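Local coordinates for LbaCas13a H328A (C2c2) (Lachnospiraceae bacterium NK4A179, PDB 5WLH), which binds and probably processes pre-crRNA as a CRISPR-Cas13a effector, using the guide to direct cleavage of RNA, at residues Ile471-Ile476 and Arg1166-Ala1171; Phe1136-His1141 and Tyr1174-Met1179; Val455-Met460 and Ser606-Thr611. One frame throughout, in Å; residues are numbered along the deposited sequence.

The three contacts form a triangle, centres 12 to 13 Å apart, on one side of the chain's centre. Along the chain their segments come as 455-460, 471-476, 606-611, 1136-1141, 1166-1171 and 1174-1179, so interaction 1 crosses both of the others, while interaction 3 closes before interaction 2 opens. Strand 1166-1169 of interaction 1 runs directly into helix 1171-1180 of interaction 2, and helix 429-458 of interaction 3 is followed by strand 470-472. Met460 touches Leu473 and Cys1177, and Tyr456 packs on Leu1138, so the three contacts pack directly on one another. Parts remote in sequence are thereby joined, consistent with an interface between the two HEPN regions of a Cas13a nuclease.

Interaction 1. Residues Ile471-Ile476 and Arg1166-Ala1171; sequences IELGKI and RKINGA
Ile471 meets Arg1166, Lys1167, Ile1168 and Asn1169 at once. Its N donates to Lys1167 O at 3.0 Å, and its O is gripped twice, by Asn1169 N at 2.9 Å and by Asn1169 ND2 at 3.2 Å, the two donors arriving from opposite faces of the carbonyl plane. ND2 stands above that plane and bonds a second acceptor, Glu470 OE1. With chi1 at 52°, Ile471 CG1 lies between backbone N and carbonyl carbon; from there CD1 sits over one face of the Arg1166 guanidinium, toward its rim, while CG2 comes within 3.5 Å of NH2. Arg1166 NE is bonded to Lys468 O. Ile471 CG1 runs alongside Ile1168, 3.7 Å from its CD1. The pairing is parallel: strand 470-472 is one outermost strand of a three-stranded mixed sheet, with 1166-1169 in the middle and 1157-1160 beyond. Glu472 pairs with Asn1169 on the face away from the isoleucines, and its CA approaches Asn1169 O at 3.4 Å in a CA-H...O contact. Leu473 N closes the ladder with a nearly straight bond to Asn1169 O, 2.7 Å long, and its CD2 reaches Ile1168 CG2 at 3.7 Å. Leu473 O faces the CA of Gly1170, the N-cap of helix 1171-1180, where a CB would collide with that oxygen. Lys475 turns back, its NZ bonding Glu472 O and forming a salt bridge with Glu462.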
loop_
_atom_site.group_PDB
_atom_site.type_symbol
_atom_site.label_atom_id
_atom_site.label_comp_id
_atom_site.label_asym_id
_atom_site.label_seq_id
_atom_site.Cartn_x
_atom_site.Cartn_y
_atom_site.Cartn_z
ATOM N N ILE A 471 34.669 2.845 15.658
ATOM C CA ILE A 471 33.909 2.756 14.420
ATOM C C ILE A 471 33.698 4.155 13.861
ATOM O O ILE A 471 33.883 5.161 14.547
ATOM C CB ILE A 471 32.551 2.059 14.608
ATOM C CG1 ILE A 471 31.762 2.703 15.742
ATOM C CG2 ILE A 471 32.744 0.557 14.847
ATOM C CD1 ILE A 471 30.343 2.145 15.873
ATOM N N GLU A 472 33.328 4.201 12.584
ATOM C CA GLU A 472 33.040 5.450 11.888
ATOM C C GLU A 472 31.701 5.314 11.178
ATOM O O GLU A 472 31.518 4.412 10.355
ATOM C CB GLU A 472 34.140 5.794 10.881
ATOM C CG GLU A 472 33.889 7.093 10.123
ATOM C CD GLU A 472 35.044 7.479 9.201
ATOM O OE1 GLU A 472 36.071 6.762 9.187
ATOM O OE2 GLU A 472 34.922 8.507 8.495
ATOM N N LEU A 473 30.780 6.216 11.483
ATOM C CA LEU A 473 29.482 6.237 10.825
ATOM C C LEU A 473 29.427 7.382 9.819
ATOM O O LEU A 473 30.055 8.429 10.005
ATOM C CB LEU A 473 28.364 6.374 11.863
ATOM C CG LEU A 473 28.096 5.144 12.743
ATOM C CD1 LEU A 473 27.967 3.910 11.871
ATOM C CD2 LEU A 473 29.174 4.950 13.819
ATOM N N GLY A 474 28.679 7.172 8.737
ATOM C CA GLY A 474 28.497 8.212 7.755
ATOM C C GLY A 474 29.496 8.191 6.627
ATOM O O GLY A 474 29.598 9.180 5.897
ATOM N N LYS A 475 30.286 7.129 6.502
ATOM C CA LYS A 475 31.200 6.976 5.381
ATOM C C LYS A 475 30.572 5.980 4.426
ATOM O O LYS A 475 30.075 4.933 4.858
ATOM C CB LYS A 475 32.589 6.503 5.827
ATOM C CG LYS A 475 32.635 5.172 6.523
ATOM C CD LYS A 475 34.022 4.530 6.346
ATOM C CE LYS A 475 34.493 3.864 7.626
ATOM N NZ LYS A 475 33.427 3.018 8.210
ATOM N N ILE A 476 30.571 6.316 3.139
ATOM C CA ILE A 476 29.849 5.502 2.169
ATOM C C ILE A 476 30.567 4.174 1.980
ATOM O O ILE A 476 31.784 4.139 1.735
ATOM C CB ILE A 476 29.701 6.254 0.838
ATOM C CG1 ILE A 476 28.961 7.572 1.074
ATOM C CG2 ILE A 476 28.992 5.343 -0.199
ATOM C CD1 ILE A 476 28.729 8.389 -0.180
ATOM N N ARG A 1166 34.453 2.465 23.822
ATOM C CA ARG A 1166 34.281 2.536 22.380
ATOM C C ARG A 1166 34.426 3.982 21.943
ATOM O O ARG A 1166 33.993 4.897 22.648
ATOM C CB ARG A 1166 32.915 1.981 21.940
ATOM C CG ARG A 1166 32.932 1.457 20.521
ATOM C CD ARG A 1166 31.693 0.636 20.153
ATOM N NE ARG A 1166 31.996 -0.255 19.039
ATOM C CZ ARG A 1166 31.090 -0.818 18.246
ATOM N NH1 ARG A 1166 29.805 -0.590 18.443
ATOM N NH2 ARG A 1166 31.476 -1.621 17.259
ATOM N N LYS A 1167 35.049 4.176 20.793
ATOM C CA LYS A 1167 35.134 5.479 20.164
ATOM C C LYS A 1167 34.254 5.446 18.927
ATOM O O LYS A 1167 34.369 4.527 18.110
ATOM C CB LYS A 1167 36.573 5.842 19.793
ATOM C CG LYS A 1167 36.743 7.301 19.384
ATOM C CD LYS A 1167 38.155 7.591 18.919
ATOM C CE LYS A 1167 38.439 9.085 18.923
ATOM N NZ LYS A 1167 39.806 9.381 18.404
ATOM N N ILE A 1168 33.388 6.450 18.802
ATOM C CA ILE A 1168 32.384 6.536 17.745
ATOM C C ILE A 1168 32.641 7.818 16.973
ATOM O O ILE A 1168 32.420 8.914 17.502
ATOM C CB ILE A 1168 30.957 6.542 18.309
ATOM C CG1 ILE A 1168 30.801 5.531 19.447
ATOM C CG2 ILE A 1168 29.929 6.324 17.192
ATOM C CD1 ILE A 1168 30.758 4.108 18.991
ATOM N N ASN A 1169 33.091 7.683 15.729
ATOM C CA ASN A 1169 33.220 8.796 14.806
ATOM C C ASN A 1169 31.941 8.892 13.981
ATOM O O ASN A 1169 31.395 7.871 13.557
ATOM C CB ASN A 1169 34.431 8.592 13.897
ATOM C CG ASN A 1169 35.744 8.450 14.695
ATOM O OD1 ASN A 1169 36.230 9.418 15.273
ATOM N ND2 ASN A 1169 36.294 7.241 14.738
ATOM N N GLY A 1170 31.455 10.110 13.774
ATOM C CA GLY A 1170 30.088 10.253 13.271
ATOM C C GLY A 1170 29.063 9.968 14.350
ATOM O O GLY A 1170 28.003 9.378 14.068
ATOM N N ALA A 1171 29.357 10.389 15.582
ATOM C CA ALA A 1171 28.587 9.978 16.752
ATOM C C ALA A 1171 27.114 10.312 16.608
ATOM O O ALA A 1171 26.261 9.487 16.948
ATOM C CB ALA A 1171 29.135 10.651 18.012
#

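Interaction 2. Residues Phe1136-His1141 and Tyr1174-Met1179; sequences FQLGYH and YQICAM
Ile1176 points from helix 1171-1180 at three residues of helix 1106-1145: Gln1137, Leu1138 and His1141. Its CB lies 4.0 Å from Leu1138 CD2. Here the side chain forks. CG2, opposite the backbone N across the CA-CB bond, settles against Leu1138 CG at 3.9 Å and also touches Gln1137 CB, the leucine and isoleucine sliding past each other in opposite directions. CG1, with chi1 at -72°, carries CD1 into the groove between Gln1137 and His1141, where the methyl ends 3.6 Å from Gln1137 O and 3.5 Å from His1141 CD2, approaching the imidazole obliquely. That ring is held by a bond from ND1 to Tyr1155 OH, and Tyr1140 CD2 lies over one of its faces. Gln1137 passes beside Ile1176 with its amide tied elsewhere, OE1 to Tyr1180 OH and NE2 to Tyr1226 O; Met1179 CE comes up to OE1 at 4.0 Å. On the other flank Leu1138 closes on Cys1177, with CD1 3.6 Å and CD2 3.7 Å from SG. Replacing Leu1138 by an alanine would remove both of these methyls and probably leave Cys1177 SG and Ile1176 CG2 facing a gap between the helices. Tyr456 of helix 429-458 packs on both Leu1138 and Cys1177, adding a third helix to this buried seam. The two short segments run with their axes 9.7 Å apart and their directions 177° opposed, an antiparallel helix pair joined mostly by apolar side chains, consistent with the helical HEPN fold of Cas13a.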
loop_
_atom_site.group_PDB
_atom_site.type_symbol
_atom_site.label_atom_id
_atom_site.label_comp_id
_atom_site.label_asym_id
_atom_site.label_seq_id
_atom_site.Cartn_x
_atom_site.Cartn_y
_atom_site.Cartn_z
ATOM N N PHE A 1136 14.836 11.509 8.142
ATOM C CA PHE A 1136 14.937 12.960 8.186
ATOM C C PHE A 1136 16.081 13.376 9.091
ATOM O O PHE A 1136 16.932 14.188 8.704
ATOM C CB PHE A 1136 13.647 13.600 8.705
ATOM C CG PHE A 1136 13.749 15.093 8.783
ATOM C CD1 PHE A 1136 14.320 15.721 9.901
ATOM C CD2 PHE A 1136 13.344 15.876 7.713
ATOM C CE1 PHE A 1136 14.460 17.096 9.933
ATOM C CE2 PHE A 1136 13.460 17.263 7.755
ATOM C CZ PHE A 1136 14.012 17.873 8.865
ATOM N N GLN A 1137 16.090 12.840 10.312
ATOM C CA GLN A 1137 17.144 13.186 11.266
ATOM C C GLN A 1137 18.514 12.803 10.730
ATOM O O GLN A 1137 19.457 13.591 10.808
ATOM C CB GLN A 1137 16.889 12.512 12.603
ATOM C CG GLN A 1137 15.657 13.061 13.309
ATOM C CD GLN A 1137 15.325 12.295 14.558
ATOM O OE1 GLN A 1137 15.304 11.060 14.564
ATOM N NE2 GLN A 1137 15.056 13.020 15.630
ATOM N N LEU A 1138 18.638 11.600 10.165
ATOM C CA LEU A 1138 19.907 11.187 9.582
ATOM C C LEU A 1138 20.333 12.124 8.470
ATOM O O LEU A 1138 21.491 12.516 8.399
ATOM C CB LEU A 1138 19.806 9.769 9.038
ATOM C CG LEU A 1138 19.888 8.707 10.115
ATOM C CD1 LEU A 1138 19.615 7.346 9.461
ATOM C CD2 LEU A 1138 21.304 8.709 10.805
ATOM N N GLY A 1139 19.413 12.479 7.574
ATOM C CA GLY A 1139 19.801 13.320 6.460
ATOM C C GLY A 1139 20.167 14.715 6.912
ATOM O O GLY A 1139 21.152 15.294 6.440
ATOM N N TYR A 1140 19.389 15.256 7.844
ATOM C CA TYR A 1140 19.622 16.592 8.367
ATOM C C TYR A 1140 20.945 16.657 9.131
ATOM O O TYR A 1140 21.781 17.532 8.882
ATOM C CB TYR A 1140 18.436 16.964 9.248
ATOM C CG TYR A 1140 18.565 18.259 9.982
ATOM C CD1 TYR A 1140 18.145 19.441 9.398
ATOM C CD2 TYR A 1140 19.123 18.307 11.254
ATOM C CE1 TYR A 1140 18.248 20.651 10.083
ATOM C CE2 TYR A 1140 19.241 19.511 11.942
ATOM C CZ TYR A 1140 18.797 20.674 11.349
ATOM O OH TYR A 1140 18.905 21.868 12.036
ATOM N N HIS A 1141 21.171 15.721 10.051
ATOM C CA HIS A 1141 22.422 15.796 10.807
ATOM C C HIS A 1141 23.618 15.369 9.975
ATOM O O HIS A 1141 24.733 15.840 10.225
ATOM C CB HIS A 1141 22.305 14.977 12.079
ATOM C CG HIS A 1141 21.366 15.590 13.062
ATOM N ND1 HIS A 1141 21.707 16.691 13.819
ATOM C CD2 HIS A 1141 20.071 15.320 13.342
ATOM C CE1 HIS A 1141 20.677 17.037 14.568
ATOM N NE2 HIS A 1141 19.669 16.221 14.297
ATOM N N TYR A 1174 25.381 7.661 14.574
ATOM C CA TYR A 1174 25.238 6.447 15.363
ATOM C C TYR A 1174 24.094 6.593 16.359
ATOM O O TYR A 1174 23.229 5.719 16.471
ATOM C CB TYR A 1174 26.562 6.146 16.101
ATOM C CG TYR A 1174 26.417 4.976 17.044
ATOM C CD1 TYR A 1174 25.924 5.147 18.336
ATOM C CD2 TYR A 1174 26.729 3.691 16.625
ATOM C CE1 TYR A 1174 25.745 4.067 19.179
ATOM C CE2 TYR A 1174 26.566 2.590 17.471
ATOM C CZ TYR A 1174 26.084 2.791 18.745
ATOM O OH TYR A 1174 25.890 1.708 19.567
ATOM N N GLN A 1175 24.080 7.709 17.095
ATOM C CA GLN A 1175 23.123 7.867 18.179
ATOM C C GLN A 1175 21.707 8.015 17.650
ATOM O O GLN A 1175 20.756 7.564 18.302
ATOM C CB GLN A 1175 23.524 9.062 19.048
ATOM C CG GLN A 1175 24.893 8.811 19.743
ATOM C CD GLN A 1175 24.712 8.125 21.077
ATOM O OE1 GLN A 1175 24.747 6.902 21.172
ATOM N NE2 GLN A 1175 24.451 8.907 22.105
ATOM N N ILE A 1176 21.548 8.624 16.476
ATOM C CA ILE A 1176 20.223 8.687 15.867
ATOM C C ILE A 1176 19.718 7.282 15.572
ATOM O O ILE A 1176 18.590 6.919 15.924
ATOM C CB ILE A 1176 20.240 9.551 14.594
ATOM C CG1 ILE A 1176 20.392 11.033 14.970
ATOM C CG2 ILE A 1176 18.912 9.342 13.816
ATOM C CD1 ILE A 1176 20.703 11.947 13.797
ATOM N N CYS A 1177 20.549 6.469 14.924
ATOM C CA CYS A 1177 20.092 5.135 14.553
ATOM C C CYS A 1177 19.875 4.269 15.776
ATOM O O CYS A 1177 18.969 3.424 15.782
ATOM C CB CYS A 1177 21.082 4.470 13.599
ATOM S SG CYS A 1177 21.123 5.235 11.983
ATOM N N ALA A 1178 20.665 4.481 16.832
ATOM C CA ALA A 1178 20.459 3.680 18.026
ATOM C C ALA A 1178 19.077 3.912 18.614
ATOM O O ALA A 1178 18.536 3.028 19.274
ATOM C CB ALA A 1178 21.544 3.967 19.065
ATOM N N MET A 1179 18.494 5.101 18.418
ATOM C CA MET A 1179 17.159 5.318 18.957
ATOM C C MET A 1179 16.141 4.371 18.346
ATOM O O MET A 1179 15.113 4.094 18.963
ATOM C CB MET A 1179 16.703 6.756 18.715
ATOM C CG MET A 1179 17.462 7.775 19.515
ATOM S SD MET A 1179 16.626 9.387 19.402
ATOM C CE MET A 1179 17.237 9.970 17.836
#

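Interaction 3. Residues Val455-Met460 and Ser606-Thr611; sequences VYNYAM and SFHYAT
Tyr456 and Tyr609 meet through different first torsions: CG of Tyr456 lies anti to its backbone N (chi1 178°), sending the ring out from the last turn of helix 429-458, whereas CG of Tyr609 stands anti to its carbonyl carbon (chi1 -68°), carrying its ring back toward that helix end. They form a T-shaped stack, the edge of Tyr609 toward the face of Tyr456, with ring centroids 5.3 Å apart and planes at 81°. The loop 606-611 holds the histidine of an R-X4-H sequence, the signature of HEPN ribonucleases, and begins with an ST turn and ST motif: Ser606 OG accepts from the backbone N of both His608 and Tyr609. A water also links Ser606 OG to Tyr456 OH, 2.6 and 2.5 Å away, so the serine joins the loop's own backbone to the helix. His608 turns its ring edge to the backbone, with CE1 3.0 Å from Asn457 O in the ring plane, while Asn457 OD1 lies over one face; the amide's ND2 is bound to Lys453 O. Helix 1106-1145 covers Tyr456 through Leu1138 and Met1134. Met460 CB rests on the far end of the Tyr609 ring, 3.5 Å from OH, where the helix has just ended. Tyr609 OH donates to Tyr456 O at 2.6 Å, nearly in line with the C=O bond, and accepts a hydrogen bond from a second water at 2.7 Å; that water also donates to Asn457 O and accepts from Met460 N at 3.0 Å.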
loop_
_atom_site.group_PDB
_atom_site.type_symbol
_atom_site.label_atom_id
_atom_site.label_comp_id
_atom_site.label_asym_id
_atom_site.label_seq_id
_atom_site.Cartn_x
_atom_site.Cartn_y
_atom_site.Cartn_z
ATOM N N VAL A 455 22.017 7.578 3.379
ATOM C CA VAL A 455 23.016 7.441 4.446
ATOM C C VAL A 455 22.742 6.190 5.268
ATOM O O VAL A 455 23.648 5.401 5.554
ATOM C CB VAL A 455 23.028 8.698 5.333
ATOM C CG1 VAL A 455 23.860 8.456 6.603
ATOM C CG2 VAL A 455 23.555 9.878 4.558
ATOM N N TYR A 456 21.480 5.987 5.662
ATOM C CA TYR A 456 21.139 4.837 6.488
ATOM C C TYR A 456 21.473 3.524 5.794
ATOM O O TYR A 456 21.980 2.582 6.422
ATOM C CB TYR A 456 19.649 4.841 6.823
ATOM C CG TYR A 456 19.243 3.640 7.649
ATOM C CD1 TYR A 456 19.629 3.544 8.984
ATOM C CD2 TYR A 456 18.485 2.610 7.112
ATOM C CE1 TYR A 456 19.258 2.462 9.755
ATOM C CE2 TYR A 456 18.109 1.518 7.884
ATOM C CZ TYR A 456 18.515 1.452 9.205
ATOM O OH TYR A 456 18.162 0.389 9.998
ATOM N N ASN A 457 21.163 3.430 4.508
ATOM C CA ASN A 457 21.306 2.151 3.843
ATOM C C ASN A 457 22.735 1.892 3.399
ATOM O O ASN A 457 23.167 0.732 3.381
ATOM C CB ASN A 457 20.346 2.083 2.661
ATOM C CG ASN A 457 18.933 1.805 3.119
ATOM O OD1 ASN A 457 18.607 0.672 3.454
ATOM N ND2 ASN A 457 18.116 2.838 3.207
ATOM N N TYR A 458 23.480 2.931 3.067
ATOM C CA TYR A 458 24.762 2.749 2.417
ATOM C C TYR A 458 25.953 3.381 3.123
ATOM O O TYR A 458 27.085 3.167 2.672
ATOM C CB TYR A 458 24.698 3.280 0.980
ATOM C CG TYR A 458 23.594 2.651 0.166
ATOM C CD1 TYR A 458 23.403 1.270 0.170
ATOM C CD2 TYR A 458 22.743 3.433 -0.600
ATOM C CE1 TYR A 458 22.397 0.682 -0.570
ATOM C CE2 TYR A 458 21.725 2.849 -1.352
ATOM C CZ TYR A 458 21.557 1.486 -1.317
ATOM O OH TYR A 458 20.564 0.897 -2.052
ATOM N N ALA A 459 25.755 4.145 4.196
ATOM C CA ALA A 459 26.887 4.796 4.852
ATOM C C ALA A 459 26.896 4.554 6.358
ATOM O O ALA A 459 27.457 5.356 7.111
ATOM C CB ALA A 459 26.910 6.298 4.554
ATOM N N MET A 460 26.308 3.441 6.817
ATOM C CA MET A 460 26.255 3.119 8.239
ATOM C C MET A 460 26.659 1.668 8.472
ATOM O O MET A 460 26.148 1.016 9.374
ATOM C CB MET A 460 24.860 3.388 8.808
ATOM C CG MET A 460 24.409 4.840 8.657
ATOM S SD MET A 460 25.341 6.010 9.669
ATOM C CE MET A 460 24.782 5.590 11.325
ATOM N N SER A 606 15.964 -4.486 13.142
ATOM C CA SER A 606 16.314 -4.139 11.770
ATOM C C SER A 606 16.735 -5.374 10.993
ATOM O O SER A 606 17.556 -6.165 11.471
ATOM C CB SER A 606 17.457 -3.122 11.767
ATOM O OG SER A 606 18.025 -3.016 10.465
ATOM N N PHE A 607 16.191 -5.531 9.775
ATOM C CA PHE A 607 16.656 -6.592 8.893
ATOM C C PHE A 607 18.026 -6.270 8.310
ATOM O O PHE A 607 18.752 -7.189 7.917
ATOM C CB PHE A 607 15.670 -6.818 7.742
ATOM C CG PHE A 607 14.349 -7.444 8.154
ATOM C CD1 PHE A 607 14.237 -8.206 9.308
ATOM C CD2 PHE A 607 13.218 -7.275 7.355
ATOM C CE1 PHE A 607 13.019 -8.777 9.667
ATOM C CE2 PHE A 607 11.994 -7.853 7.704
ATOM C CZ PHE A 607 11.886 -8.586 8.865
ATOM N N HIS A 608 18.394 -4.989 8.264
ATOM C CA HIS A 608 19.601 -4.533 7.582
ATOM C C HIS A 608 20.827 -4.579 8.479
ATOM O O HIS A 608 21.926 -4.887 8.002
ATOM C CB HIS A 608 19.394 -3.109 7.055
ATOM C CG HIS A 608 20.263 -2.765 5.888
ATOM N ND1 HIS A 608 21.024 -1.619 5.839
ATOM C CD2 HIS A 608 20.501 -3.425 4.730
ATOM C CE1 HIS A 608 21.691 -1.583 4.698
ATOM N NE2 HIS A 608 21.391 -2.666 4.007
ATOM N N TYR A 609 20.664 -4.274 9.766
ATOM C CA TYR A 609 21.789 -4.175 10.695
ATOM C C TYR A 609 21.604 -5.198 11.809
ATOM O O TYR A 609 20.742 -5.029 12.674
ATOM C CB TYR A 609 21.917 -2.751 11.241
ATOM C CG TYR A 609 22.340 -1.814 10.140
ATOM C CD1 TYR A 609 23.578 -1.964 9.534
ATOM C CD2 TYR A 609 21.490 -0.823 9.662
ATOM C CE1 TYR A 609 23.985 -1.143 8.508
ATOM C CE2 TYR A 609 21.889 0.015 8.629
ATOM C CZ TYR A 609 23.130 -0.160 8.050
ATOM O OH TYR A 609 23.549 0.627 7.018
ATOM N N ALA A 610 22.419 -6.249 11.778
ATOM C CA ALA A 610 22.408 -7.280 12.810
ATOM C C ALA A 610 23.151 -6.774 14.039
ATOM O O ALA A 610 24.344 -6.462 13.963
ATOM C CB ALA A 610 23.052 -8.562 12.284
ATOM N N THR A 611 22.458 -6.702 15.167
ATOM C CA THR A 611 23.064 -6.160 16.381
ATOM C C THR A 611 23.571 -7.265 17.307
ATOM O O THR A 611 23.488 -8.447 16.974
ATOM C CB THR A 611 22.063 -5.272 17.143
ATOM O OG1 THR A 611 20.878 -6.026 17.428
ATOM C CG2 THR A 611 21.699 -4.058 16.306
HETATM O O HOH W 1 16.553 -1.365 9.112
HETATM O O HOH W 2 25.559 1.025 5.206
#